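Local coordinates for protein S-adenosyl-L-methionine methyl transferase (Ruegeria pomeroyi DSS-3, PDB 3IHT) that binds S-adenosylmethionine and probably transfers its methyl group to a substrate that is not known, at residues Thr37-Gly48 with Phe103-Leu114; Glu66-Val74 with Ala85-Leu96. One frame throughout, in Å; residues are numbered along the deposited sequence.

Interactions 1 and 2 are neighbouring parallel strand pairs of one Rossmann-like methyltransferase sheet, and strands 44-47 and 67-71 join them through backbone bonds such as E46 N to Y68 O and G48 N to F70 O. Interaction 2 is nested within the loop that interaction 1 closes. Interaction 1 is buried mid-sheet, its centre about 8 Å from that of the chain, and relies on backbone hydrogen bonds, apolar packing and one histidine-carboxylate pair. Interaction 2, its centre about 12 Å from that of the chain, includes the outermost strand 87-89 and is only partly buried, with more charged groups. Interaction 1 hydrogen-bonds the S-adenosylmethionine amino group and packs on ribose and adenine; interaction 2 hydrogen-bonds ribose hydroxyls and adenine.

Interaction 1. Residues Thr37-Gly48 with Phe103-Leu114; sequences TAGLSGPVYELG and FGATASLVHADL. With SAM (S-adenosylmethionine), chain C.
Y45 carries much of the packing between strands 44-47 and 107-112, the central parallel pair of a Rossmann-like methyltransferase sheet. Its CB lies near V110 CG2, and CD2 touches the same methyl at 4.0 Å. With CG anti to the carbonyl carbon (chi1 -68°), the ring extends back over A107, whose CB sits over one face in a CH-pi contact, 3.9 Å from CE2. At the tip, OH comes within 3.3 Å of F103 CD2, at the edge of that ring, and a water in the plane of the tyrosine ring links OH to G104 O. Straight backbone bonds flank the side chain: Y45 N donates to L109 O and H111 N to Y45 O, each at 2.8 Å. On the other face of the sheet E46 and H111 run side by side, and H111 ND1 donates to E46 OE1 (2.6 Å) on the syn side of the carboxylate. T54 holds OE2. Where the strands begin, S108 OG donates to G42 O at 2.7 Å from above the carbonyl plane. At their C-terminal ends, which face the ligand, D113 OD2 accepts from the amino N of S-adenosylmethionine at 2.8 Å, while S146 holds OD1. Helix 15-36 packs against L109 and H111 on one face, helix 119-133 against L47 and V110 on the other; strands 67-71 and 141-145 continue the sheet.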
loop_
_atom_site.group_PDB
_atom_site.type_symbol
_atom_site.label_atom_id
_atom_site.label_comp_id
_atom_site.label_asym_id
_atom_site.label_seq_id
_atom_site.Cartn_x
_atom_site.Cartn_y
_atom_site.Cartn_z
ATOM N N THR A 37 13.679 7.784 -20.738
ATOM C CA THR A 37 12.887 8.578 -21.690
ATOM C C THR A 37 13.120 10.087 -21.602
ATOM O O THR A 37 12.343 10.869 -22.164
ATOM C CB THR A 37 11.373 8.275 -21.552
ATOM O OG1 THR A 37 10.934 8.524 -20.219
ATOM C CG2 THR A 37 11.085 6.787 -21.942
ATOM N N ALA A 38 14.179 10.486 -20.900
ATOM C CA ALA A 38 14.453 11.899 -20.632
ATOM C C ALA A 38 14.775 12.683 -21.935
ATOM O O ALA A 38 14.650 13.907 -21.977
ATOM C CB ALA A 38 15.609 12.035 -19.629
ATOM N N GLY A 39 15.185 12.001 -22.996
ATOM C CA GLY A 39 15.382 12.687 -24.287
ATOM C C GLY A 39 14.105 12.904 -25.115
ATOM O O GLY A 39 14.162 13.447 -26.237
ATOM N N LEU A 40 12.956 12.465 -24.591
ATOM C CA LEU A 40 11.664 12.640 -25.270
ATOM C C LEU A 40 10.892 13.772 -24.581
ATOM O O LEU A 40 11.065 13.981 -23.381
ATOM C CB LEU A 40 10.850 11.345 -25.217
ATOM C CG LEU A 40 11.520 10.104 -25.822
ATOM C CD1 LEU A 40 10.603 8.864 -25.676
ATOM C CD2 LEU A 40 11.920 10.340 -27.309
ATOM N N SER A 41 10.079 14.509 -25.329
ATOM C CA SER A 41 9.377 15.648 -24.746
ATOM C C SER A 41 7.870 15.477 -24.689
ATOM O O SER A 41 7.189 16.326 -24.141
ATOM C CB SER A 41 9.724 16.941 -25.466
ATOM O OG SER A 41 9.278 16.892 -26.787
ATOM N N GLY A 42 7.361 14.399 -25.268
ATOM C CA GLY A 42 5.941 14.093 -25.179
ATOM C C GLY A 42 5.520 13.723 -23.764
ATOM O O GLY A 42 6.357 13.425 -22.897
ATOM N N PRO A 43 4.209 13.732 -23.510
ATOM C CA PRO A 43 3.744 13.587 -22.128
ATOM C C PRO A 43 3.857 12.198 -21.522
ATOM O O PRO A 43 4.044 11.195 -22.205
ATOM C CB PRO A 43 2.261 13.987 -22.208
ATOM C CG PRO A 43 1.867 13.687 -23.554
ATOM C CD PRO A 43 3.095 14.000 -24.424
ATOM N N VAL A 44 3.755 12.193 -20.207
ATOM C CA VAL A 44 3.613 10.999 -19.404
ATOM C C VAL A 44 2.125 10.803 -19.156
ATOM O O VAL A 44 1.417 11.755 -18.811
ATOM C CB VAL A 44 4.350 11.159 -18.080
ATOM C CG1 VAL A 44 4.120 9.946 -17.177
ATOM C CG2 VAL A 44 5.871 11.503 -18.330
ATOM N N TYR A 45 1.643 9.593 -19.398
ATOM C CA TYR A 45 0.253 9.243 -19.120
ATOM C C TYR A 45 0.209 8.360 -17.893
ATOM O O TYR A 45 0.890 7.330 -17.840
ATOM C CB TYR A 45 -0.425 8.498 -20.295
ATOM C CG TYR A 45 -0.677 9.276 -21.583
ATOM C CD1 TYR A 45 -0.486 10.669 -21.659
ATOM C CD2 TYR A 45 -1.098 8.619 -22.738
ATOM C CE1 TYR A 45 -0.694 11.371 -22.826
ATOM C CE2 TYR A 45 -1.350 9.334 -23.919
ATOM C CZ TYR A 45 -1.148 10.717 -23.951
ATOM O OH TYR A 45 -1.353 11.442 -25.112
ATOM N N GLU A 46 -0.624 8.734 -16.928
ATOM C CA GLU A 46 -0.846 7.973 -15.696
ATOM C C GLU A 46 -2.246 7.388 -15.768
ATOM O O GLU A 46 -3.233 8.130 -15.715
ATOM C CB GLU A 46 -0.703 8.923 -14.491
ATOM C CG GLU A 46 -1.120 8.370 -13.130
ATOM C CD GLU A 46 -0.138 7.370 -12.543
ATOM O OE1 GLU A 46 0.768 6.918 -13.283
ATOM O OE2 GLU A 46 -0.253 7.047 -11.341
ATOM N N LEU A 47 -2.342 6.067 -15.923
ATOM C CA LEU A 47 -3.632 5.415 -16.089
ATOM C C LEU A 47 -4.083 4.901 -14.733
ATOM O O LEU A 47 -3.529 3.902 -14.202
ATOM C CB LEU A 47 -3.549 4.265 -17.130
ATOM C CG LEU A 47 -2.961 4.674 -18.479
ATOM C CD1 LEU A 47 -3.010 3.497 -19.494
ATOM C CD2 LEU A 47 -3.682 5.890 -19.057
ATOM N N GLY A 48 -5.100 5.547 -14.171
ATOM C CA GLY A 48 -5.573 5.218 -12.833
ATOM C C GLY A 48 -4.945 6.120 -11.798
ATOM O O GLY A 48 -3.748 6.051 -11.536
ATOM N N PHE A 103 -3.949 13.825 -29.470
ATOM C CA PHE A 103 -2.500 13.975 -29.281
ATOM C C PHE A 103 -1.627 13.080 -30.153
ATOM O O PHE A 103 -0.421 13.302 -30.230
ATOM C CB PHE A 103 -2.076 13.710 -27.815
ATOM C CG PHE A 103 -2.560 14.728 -26.816
ATOM C CD1 PHE A 103 -2.746 16.080 -27.163
ATOM C CD2 PHE A 103 -2.789 14.353 -25.510
ATOM C CE1 PHE A 103 -3.182 17.001 -26.196
ATOM C CE2 PHE A 103 -3.219 15.262 -24.549
ATOM C CZ PHE A 103 -3.421 16.581 -24.890
ATOM N N GLY A 104 -2.212 12.067 -30.782
ATOM C CA GLY A 104 -1.462 11.104 -31.587
ATOM C C GLY A 104 -0.453 10.262 -30.818
ATOM O O GLY A 104 -0.501 10.150 -29.583
ATOM N N ALA A 105 0.464 9.652 -31.554
ATOM C CA ALA A 105 1.443 8.721 -30.983
ATOM C C ALA A 105 2.641 9.463 -30.401
ATOM O O ALA A 105 3.773 9.279 -30.862
ATOM C CB ALA A 105 1.907 7.726 -32.043
ATOM N N THR A 106 2.397 10.279 -29.387
ATOM C CA THR A 106 3.410 11.173 -28.850
ATOM C C THR A 106 3.768 10.948 -27.399
ATOM O O THR A 106 4.615 11.661 -26.863
ATOM C CB THR A 106 2.959 12.616 -29.013
ATOM O OG1 THR A 106 1.697 12.789 -28.370
ATOM C CG2 THR A 106 2.914 12.998 -30.534
ATOM N N ALA A 107 3.161 9.961 -26.734
ATOM C CA ALA A 107 3.465 9.765 -25.320
ATOM C C ALA A 107 4.877 9.223 -25.142
ATOM O O ALA A 107 5.306 8.300 -25.867
ATOM C CB ALA A 107 2.447 8.797 -24.649
ATOM N N SER A 108 5.593 9.744 -24.152
ATOM C CA SER A 108 6.955 9.273 -23.865
ATOM C C SER A 108 6.945 8.125 -22.880
ATOM O O SER A 108 7.856 7.296 -22.858
ATOM C CB SER A 108 7.820 10.424 -23.323
ATOM O OG SER A 108 7.275 10.990 -22.126
ATOM N N LEU A 109 5.940 8.101 -22.008
ATOM C CA LEU A 109 5.886 7.134 -20.917
ATOM C C LEU A 109 4.424 6.941 -20.547
ATOM O O LEU A 109 3.724 7.930 -20.276
ATOM C CB LEU A 109 6.687 7.636 -19.703
ATOM C CG LEU A 109 6.624 6.868 -18.392
ATOM C CD1 LEU A 109 7.023 5.379 -18.567
ATOM C CD2 LEU A 109 7.487 7.535 -17.328
ATOM N N VAL A 110 3.967 5.705 -20.523
ATOM C CA VAL A 110 2.603 5.363 -20.099
ATOM C C VAL A 110 2.744 4.415 -18.917
ATOM O O VAL A 110 3.419 3.373 -19.014
ATOM C CB VAL A 110 1.739 4.732 -21.245
ATOM C CG1 VAL A 110 0.322 4.314 -20.750
ATOM C CG2 VAL A 110 1.667 5.701 -22.453
ATOM N N HIS A 111 2.156 4.816 -17.784
ATOM C CA HIS A 111 2.169 4.029 -16.557
ATOM C C HIS A 111 0.762 3.573 -16.221
ATOM O O HIS A 111 -0.154 4.414 -16.171
ATOM C CB HIS A 111 2.712 4.830 -15.363
ATOM C CG HIS A 111 2.604 4.080 -14.071
ATOM N ND1 HIS A 111 1.957 4.578 -12.956
ATOM C CD2 HIS A 111 3.050 2.844 -13.727
ATOM C CE1 HIS A 111 1.983 3.662 -11.998
ATOM N NE2 HIS A 111 2.621 2.591 -12.450
ATOM N N ALA A 112 0.574 2.269 -16.014
ATOM C CA ALA A 112 -0.713 1.726 -15.619
ATOM C C ALA A 112 -0.622 0.963 -14.311
ATOM O O ALA A 112 0.211 0.063 -14.154
ATOM C CB ALA A 112 -1.308 0.831 -16.748
ATOM N N ASP A 113 -1.508 1.317 -13.382
ATOM C CA ASP A 113 -1.713 0.580 -12.144
ATOM C C ASP A 113 -3.245 0.539 -11.935
ATOM O O ASP A 113 -3.798 1.240 -11.100
ATOM C CB ASP A 113 -0.992 1.300 -10.982
ATOM C CG ASP A 113 -1.075 0.557 -9.660
ATOM O OD1 ASP A 113 -1.131 -0.709 -9.655
ATOM O OD2 ASP A 113 -1.099 1.264 -8.580
ATOM N N LEU A 114 -3.912 -0.199 -12.812
ATOM C CA LEU A 114 -5.363 -0.200 -12.934
ATOM C C LEU A 114 -6.031 -1.350 -12.174
ATOM O O LEU A 114 -7.278 -1.410 -12.101
ATOM C CB LEU A 114 -5.746 -0.264 -14.420
ATOM C CG LEU A 114 -5.372 0.994 -15.227
ATOM C CD1 LEU A 114 -5.065 0.638 -16.735
ATOM C CD2 LEU A 114 -6.485 2.030 -15.091
HETATM N N SAM C . -1.287 4.019 -8.802
HETATM C CA SAM C . -2.229 4.605 -7.789
HETATM C C SAM C . -1.467 5.122 -6.545
HETATM O O SAM C . -2.067 5.600 -5.551
HETATM O OXT SAM C . -0.225 4.960 -6.485
HETATM C CB SAM C . -3.363 3.630 -7.412
HETATM C CG SAM C . -4.400 3.371 -8.528
HETATM S SD SAM C . -5.807 2.295 -7.997
HETATM C CE SAM C . -4.869 0.759 -7.718
HETATM C "C5'" SAM C . -6.593 2.006 -9.641
HETATM C "C4'" SAM C . -7.307 3.204 -10.252
HETATM O "O4'" SAM C . -7.613 2.894 -11.628
HETATM C "C3'" SAM C . -8.633 3.566 -9.575
HETATM O "O3'" SAM C . -8.681 4.939 -9.183
HETATM C "C2'" SAM C . -9.703 3.213 -10.604
HETATM O "O2'" SAM C . -10.922 3.980 -10.587
HETATM C "C1'" SAM C . -8.926 3.384 -11.900
HETATM N N9 SAM C . -9.539 2.641 -13.032
HETATM C C8 SAM C . -9.718 1.273 -13.124
HETATM N N7 SAM C . -10.295 0.987 -14.319
HETATM C C5 SAM C . -10.499 2.147 -14.990
HETATM C C6 SAM C . -11.041 2.417 -16.247
HETATM N N6 SAM C . -11.535 1.432 -17.034
HETATM N N1 SAM C . -11.062 3.738 -16.658
HETATM C C2 SAM C . -10.603 4.778 -15.878
HETATM N N3 SAM C . -10.077 4.500 -14.616
HETATM C C4 SAM C . -10.018 3.204 -14.198
HETATM O O HOH W 1 7.587 11.703 -26.583
HETATM O O HOH W 2 -2.081 10.149 -27.230
#

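Interaction 2. Residues Glu66-Val74 with Ala85-Leu96; sequences EIYVFERAV and AQLILGDIRETL. With SAM (S-adenosylmethionine), chain C.
The F70 ring fills a hollow between strand 87-89 and the start of helix 92-103. I88, lying alongside and pointing the same way, covers one ring face, its CD1 3.5 Å from F70 CZ. I92 CG2 presses on F70 CB at 3.6 Å, L96 CD2 meets CE2 from a crossing direction, and T95 OG1 stands at the ring edge. Farther back Q86, bent at chi2, lays CG over one face of the Y68 ring, 4.0 Å from CE2. On the opposite sheet face V74 CG2 rests against L87 CD2. Backbone hydrogen bonds of a parallel pair join the segments, including V69 N to Q86 O and I88 N to V69 O.

At the C-terminal ends the bumps give way to a ligand pocket. E71 takes both ribose hydroxyls, OE1 accepting from O3' at 2.6 Å and OE2 from O2' at 2.8 Å, as an acidic residue ending the second strand commonly does in Rossmann-like methyltransferases. In one of two modelled conformers R72 lays its guanidinium face over the adenine near N7, while I92 N donates to N1. D91 N-caps the helix: OD1 accepts from R93 N through its anti lone pair and also from adenine N6 (3.1 Å). R93, likewise in one of two conformers, adds a side-on salt bridge, NE to OD1 and NH2 to OD2. An alanine at D91 is likely to leave N6 and R93 N without their acceptor and the R93 guanidinium without its charged mate. Strand 44-47 borders 67-71, helix 53-61 covers I67 and V69, and helix 119-133 backs I92 and L96.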
loop_
_atom_site.group_PDB
_atom_site.type_symbol
_atom_site.label_atom_id
_atom_site.label_comp_id
_atom_site.label_asym_id
_atom_site.label_seq_id
_atom_site.Cartn_x
_atom_site.Cartn_y
_atom_site.Cartn_z
ATOM N N GLU A 66 4.759 17.129 -19.429
ATOM C CA GLU A 66 3.434 17.198 -18.815
ATOM C C GLU A 66 3.055 15.806 -18.348
ATOM O O GLU A 66 3.525 14.812 -18.935
ATOM C CB GLU A 66 2.374 17.696 -19.828
ATOM C CG GLU A 66 2.708 19.004 -20.541
ATOM C CD GLU A 66 1.491 19.689 -21.192
ATOM O OE1 GLU A 66 0.911 19.134 -22.150
ATOM O OE2 GLU A 66 1.142 20.813 -20.759
ATOM N N ILE A 67 2.210 15.725 -17.326
ATOM C CA ILE A 67 1.651 14.429 -16.886
ATOM C C ILE A 67 0.121 14.532 -17.030
ATOM O O ILE A 67 -0.490 15.415 -16.422
ATOM C CB ILE A 67 1.993 14.040 -15.448
ATOM C CG1 ILE A 67 3.513 14.022 -15.195
ATOM C CG2 ILE A 67 1.313 12.645 -15.097
ATOM C CD1 ILE A 67 3.916 14.145 -13.694
ATOM N N TYR A 68 -0.485 13.692 -17.873
ATOM C CA TYR A 68 -1.944 13.574 -17.959
ATOM C C TYR A 68 -2.409 12.338 -17.194
ATOM O O TYR A 68 -1.794 11.240 -17.284
ATOM C CB TYR A 68 -2.427 13.488 -19.397
ATOM C CG TYR A 68 -2.271 14.749 -20.164
ATOM C CD1 TYR A 68 -1.049 15.067 -20.732
ATOM C CD2 TYR A 68 -3.319 15.669 -20.275
ATOM C CE1 TYR A 68 -0.884 16.258 -21.429
ATOM C CE2 TYR A 68 -3.142 16.875 -20.940
ATOM C CZ TYR A 68 -1.920 17.140 -21.516
ATOM O OH TYR A 68 -1.690 18.306 -22.207
ATOM N N VAL A 69 -3.486 12.525 -16.423
ATOM C CA VAL A 69 -4.051 11.508 -15.566
ATOM C C VAL A 69 -5.388 11.058 -16.112
ATOM O O VAL A 69 -6.264 11.879 -16.364
ATOM C CB VAL A 69 -4.203 12.048 -14.092
ATOM C CG1 VAL A 69 -4.901 11.034 -13.221
ATOM C CG2 VAL A 69 -2.865 12.390 -13.499
ATOM N N PHE A 70 -5.535 9.737 -16.295
ATOM C CA PHE A 70 -6.758 9.107 -16.808
ATOM C C PHE A 70 -7.455 8.444 -15.625
ATOM O O PHE A 70 -6.856 7.624 -14.916
ATOM C CB PHE A 70 -6.432 8.042 -17.854
ATOM C CG PHE A 70 -5.833 8.579 -19.130
ATOM C CD1 PHE A 70 -4.548 9.118 -19.149
ATOM C CD2 PHE A 70 -6.536 8.495 -20.313
ATOM C CE1 PHE A 70 -3.978 9.570 -20.317
ATOM C CE2 PHE A 70 -5.963 8.951 -21.504
ATOM C CZ PHE A 70 -4.704 9.473 -21.508
ATOM N N GLU A 71 -8.674 8.852 -15.335
ATOM C CA GLU A 71 -9.377 8.329 -14.161
ATOM C C GLU A 71 -10.888 8.469 -14.382
ATOM O O GLU A 71 -11.358 9.413 -15.025
ATOM C CB GLU A 71 -8.924 9.099 -12.885
ATOM C CG GLU A 71 -9.646 8.784 -11.633
ATOM C CD GLU A 71 -9.599 7.285 -11.274
ATOM O OE1 GLU A 71 -8.502 6.768 -11.005
ATOM O OE2 GLU A 71 -10.656 6.643 -11.260
ATOM N N ARG A 72 -11.646 7.511 -13.872
ATOM C CA ARG A 72 -13.089 7.519 -14.009
ATOM C C ARG A 72 -13.736 8.293 -12.866
ATOM O O ARG A 72 -14.760 8.931 -13.074
ATOM C CB ARG A 72 -13.659 6.084 -14.109
ATOM C CG ARG A 72 -13.539 5.239 -12.859
ATOM C CD ARG A 72 -13.848 3.770 -13.194
ATOM N NE ARG A 72 -13.238 2.833 -12.267
ATOM C CZ ARG A 72 -13.201 1.517 -12.461
ATOM N NH1 ARG A 72 -13.712 0.992 -13.564
ATOM N NH2 ARG A 72 -12.632 0.732 -11.560
ATOM N N ALA A 73 -13.126 8.266 -11.677
ATOM C CA ALA A 73 -13.663 8.984 -10.526
ATOM C C ALA A 73 -12.539 9.510 -9.619
ATOM O O ALA A 73 -11.804 8.714 -9.043
ATOM C CB ALA A 73 -14.560 8.044 -9.746
ATOM N N VAL A 74 -12.391 10.826 -9.515
ATOM C CA VAL A 74 -11.272 11.379 -8.752
ATOM C C VAL A 74 -11.559 11.301 -7.243
ATOM O O VAL A 74 -12.536 11.885 -6.746
ATOM C CB VAL A 74 -10.958 12.808 -9.173
ATOM C CG1 VAL A 74 -9.967 13.494 -8.218
ATOM C CG2 VAL A 74 -10.471 12.810 -10.669
ATOM N N ALA A 85 -6.923 20.635 -16.290
ATOM C CA ALA A 85 -6.434 20.660 -17.682
ATOM C C ALA A 85 -5.670 19.380 -18.038
ATOM O O ALA A 85 -5.636 19.010 -19.196
ATOM C CB ALA A 85 -5.549 21.908 -17.956
ATOM N N GLN A 86 -5.129 18.714 -17.033
ATOM C CA GLN A 86 -4.355 17.483 -17.198
ATOM C C GLN A 86 -5.110 16.240 -16.770
ATOM O O GLN A 86 -4.534 15.154 -16.719
ATOM C CB GLN A 86 -3.018 17.591 -16.496
ATOM C CG GLN A 86 -1.946 18.294 -17.381
ATOM C CD GLN A 86 -2.148 19.747 -17.384
ATOM O OE1 GLN A 86 -2.215 20.355 -16.325
ATOM N NE2 GLN A 86 -2.283 20.334 -18.567
ATOM N N LEU A 87 -6.401 16.393 -16.492
ATOM C CA LEU A 87 -7.258 15.264 -16.178
ATOM C C LEU A 87 -8.045 14.867 -17.421
ATOM O O LEU A 87 -8.664 15.706 -18.058
ATOM C CB LEU A 87 -8.192 15.657 -15.057
ATOM C CG LEU A 87 -9.267 14.674 -14.674
ATOM C CD1 LEU A 87 -8.649 13.336 -14.144
ATOM C CD2 LEU A 87 -10.215 15.340 -13.640
ATOM N N ILE A 88 -7.998 13.582 -17.739
ATOM C CA ILE A 88 -8.785 12.979 -18.804
ATOM C C ILE A 88 -9.763 12.056 -18.126
ATOM O O ILE A 88 -9.445 10.903 -17.741
ATOM C CB ILE A 88 -7.870 12.268 -19.830
ATOM C CG1 ILE A 88 -6.977 13.313 -20.496
ATOM C CG2 ILE A 88 -8.748 11.532 -20.930
ATOM C CD1 ILE A 88 -5.818 12.787 -21.342
ATOM N N LEU A 89 -10.961 12.572 -17.938
ATOM C CA LEU A 89 -11.950 11.923 -17.102
ATOM C C LEU A 89 -12.833 10.980 -17.913
ATOM O O LEU A 89 -13.350 11.344 -18.978
ATOM C CB LEU A 89 -12.807 12.986 -16.395
ATOM C CG LEU A 89 -13.857 12.480 -15.409
ATOM C CD1 LEU A 89 -13.224 12.058 -14.121
ATOM C CD2 LEU A 89 -14.923 13.571 -15.163
ATOM N N GLY A 90 -13.012 9.781 -17.388
ATOM C CA GLY A 90 -13.897 8.795 -17.988
ATOM C C GLY A 90 -13.244 7.419 -17.990
ATOM O O GLY A 90 -12.197 7.185 -17.390
ATOM N N ASP A 91 -13.896 6.520 -18.670
ATOM C CA ASP A 91 -13.420 5.155 -18.759
ATOM C C ASP A 91 -12.373 5.102 -19.857
ATOM O O ASP A 91 -12.660 5.501 -20.987
ATOM C CB ASP A 91 -14.590 4.255 -19.115
ATOM C CG ASP A 91 -14.249 2.784 -18.942
ATOM O OD1 ASP A 91 -13.230 2.322 -19.487
ATOM O OD2 ASP A 91 -14.980 2.094 -18.200
ATOM N N ILE A 92 -11.190 4.581 -19.534
ATOM C CA ILE A 92 -10.097 4.555 -20.499
ATOM C C ILE A 92 -10.425 3.780 -21.768
ATOM O O ILE A 92 -9.807 4.001 -22.794
ATOM C CB ILE A 92 -8.749 4.088 -19.922
ATOM C CG1 ILE A 92 -8.823 2.660 -19.412
ATOM C CG2 ILE A 92 -8.276 5.051 -18.803
ATOM C CD1 ILE A 92 -7.438 2.116 -18.984
ATOM N N ARG A 93 -11.434 2.920 -21.725
ATOM C CA ARG A 93 -11.808 2.203 -22.937
ATOM C C ARG A 93 -12.362 3.166 -24.001
ATOM O O ARG A 93 -12.236 2.901 -25.212
ATOM C CB ARG A 93 -12.758 1.031 -22.591
ATOM C CG ARG A 93 -12.028 -0.075 -21.792
ATOM C CD ARG A 93 -12.955 -1.075 -21.073
ATOM N NE ARG A 93 -13.828 -0.451 -20.078
ATOM C CZ ARG A 93 -14.768 -1.099 -19.394
ATOM N NH1 ARG A 93 -14.923 -2.415 -19.552
ATOM N NH2 ARG A 93 -15.535 -0.445 -18.517
ATOM N N GLU A 94 -12.945 4.289 -23.566
ATOM C CA GLU A 94 -13.349 5.344 -24.472
ATOM C C GLU A 94 -12.335 6.487 -24.552
ATOM O O GLU A 94 -12.099 7.028 -25.623
ATOM C CB GLU A 94 -14.707 5.930 -24.069
ATOM C CG GLU A 94 -15.892 5.019 -24.397
ATOM C CD GLU A 94 -16.033 3.878 -23.401
ATOM O OE1 GLU A 94 -16.161 4.168 -22.176
ATOM O OE2 GLU A 94 -16.019 2.696 -23.839
ATOM N N THR A 95 -11.751 6.870 -23.423
ATOM C CA THR A 95 -10.876 8.041 -23.411
ATOM C C THR A 95 -9.502 7.821 -24.062
ATOM O O THR A 95 -8.933 8.765 -24.584
ATOM C CB THR A 95 -10.680 8.639 -22.004
ATOM O OG1 THR A 95 -9.914 7.742 -21.196
ATOM C CG2 THR A 95 -12.020 8.988 -21.340
ATOM N N LEU A 96 -8.976 6.610 -24.054
ATOM C CA LEU A 96 -7.732 6.358 -24.791
ATOM C C LEU A 96 -7.900 6.623 -26.301
ATOM O O LEU A 96 -7.138 7.412 -26.875
ATOM C CB LEU A 96 -7.113 4.989 -24.472
ATOM C CG LEU A 96 -6.309 4.929 -23.162
ATOM C CD1 LEU A 96 -5.959 3.510 -22.757
ATOM C CD2 LEU A 96 -4.989 5.760 -23.316
HETATM N N SAM C . -1.287 4.019 -8.802
HETATM C CA SAM C . -2.229 4.605 -7.789
HETATM C C SAM C . -1.467 5.122 -6.545
HETATM O O SAM C . -2.067 5.600 -5.551
HETATM O OXT SAM C . -0.225 4.960 -6.485
HETATM C CB SAM C . -3.363 3.630 -7.412
HETATM C CG SAM C . -4.400 3.371 -8.528
HETATM S SD SAM C . -5.807 2.295 -7.997
HETATM C CE SAM C . -4.869 0.759 -7.718
HETATM C "C5'" SAM C . -6.593 2.006 -9.641
HETATM C "C4'" SAM C . -7.307 3.204 -10.252
HETATM O "O4'" SAM C . -7.613 2.894 -11.628
HETATM C "C3'" SAM C . -8.633 3.566 -9.575
HETATM O "O3'" SAM C . -8.681 4.939 -9.183
HETATM C "C2'" SAM C . -9.703 3.213 -10.604
HETATM O "O2'" SAM C . -10.922 3.980 -10.587
HETATM C "C1'" SAM C . -8.926 3.384 -11.900
HETATM N N9 SAM C . -9.539 2.641 -13.032
HETATM C C8 SAM C . -9.718 1.273 -13.124
HETATM N N7 SAM C . -10.295 0.987 -14.319
HETATM C C5 SAM C . -10.499 2.147 -14.990
HETATM C C6 SAM C . -11.041 2.417 -16.247
HETATM N N6 SAM C . -11.535 1.432 -17.034
HETATM N N1 SAM C . -11.062 3.738 -16.658
HETATM C C2 SAM C . -10.603 4.778 -15.878
HETATM N N3 SAM C . -10.077 4.500 -14.616
HETATM C C4 SAM C . -10.018 3.204 -14.198
#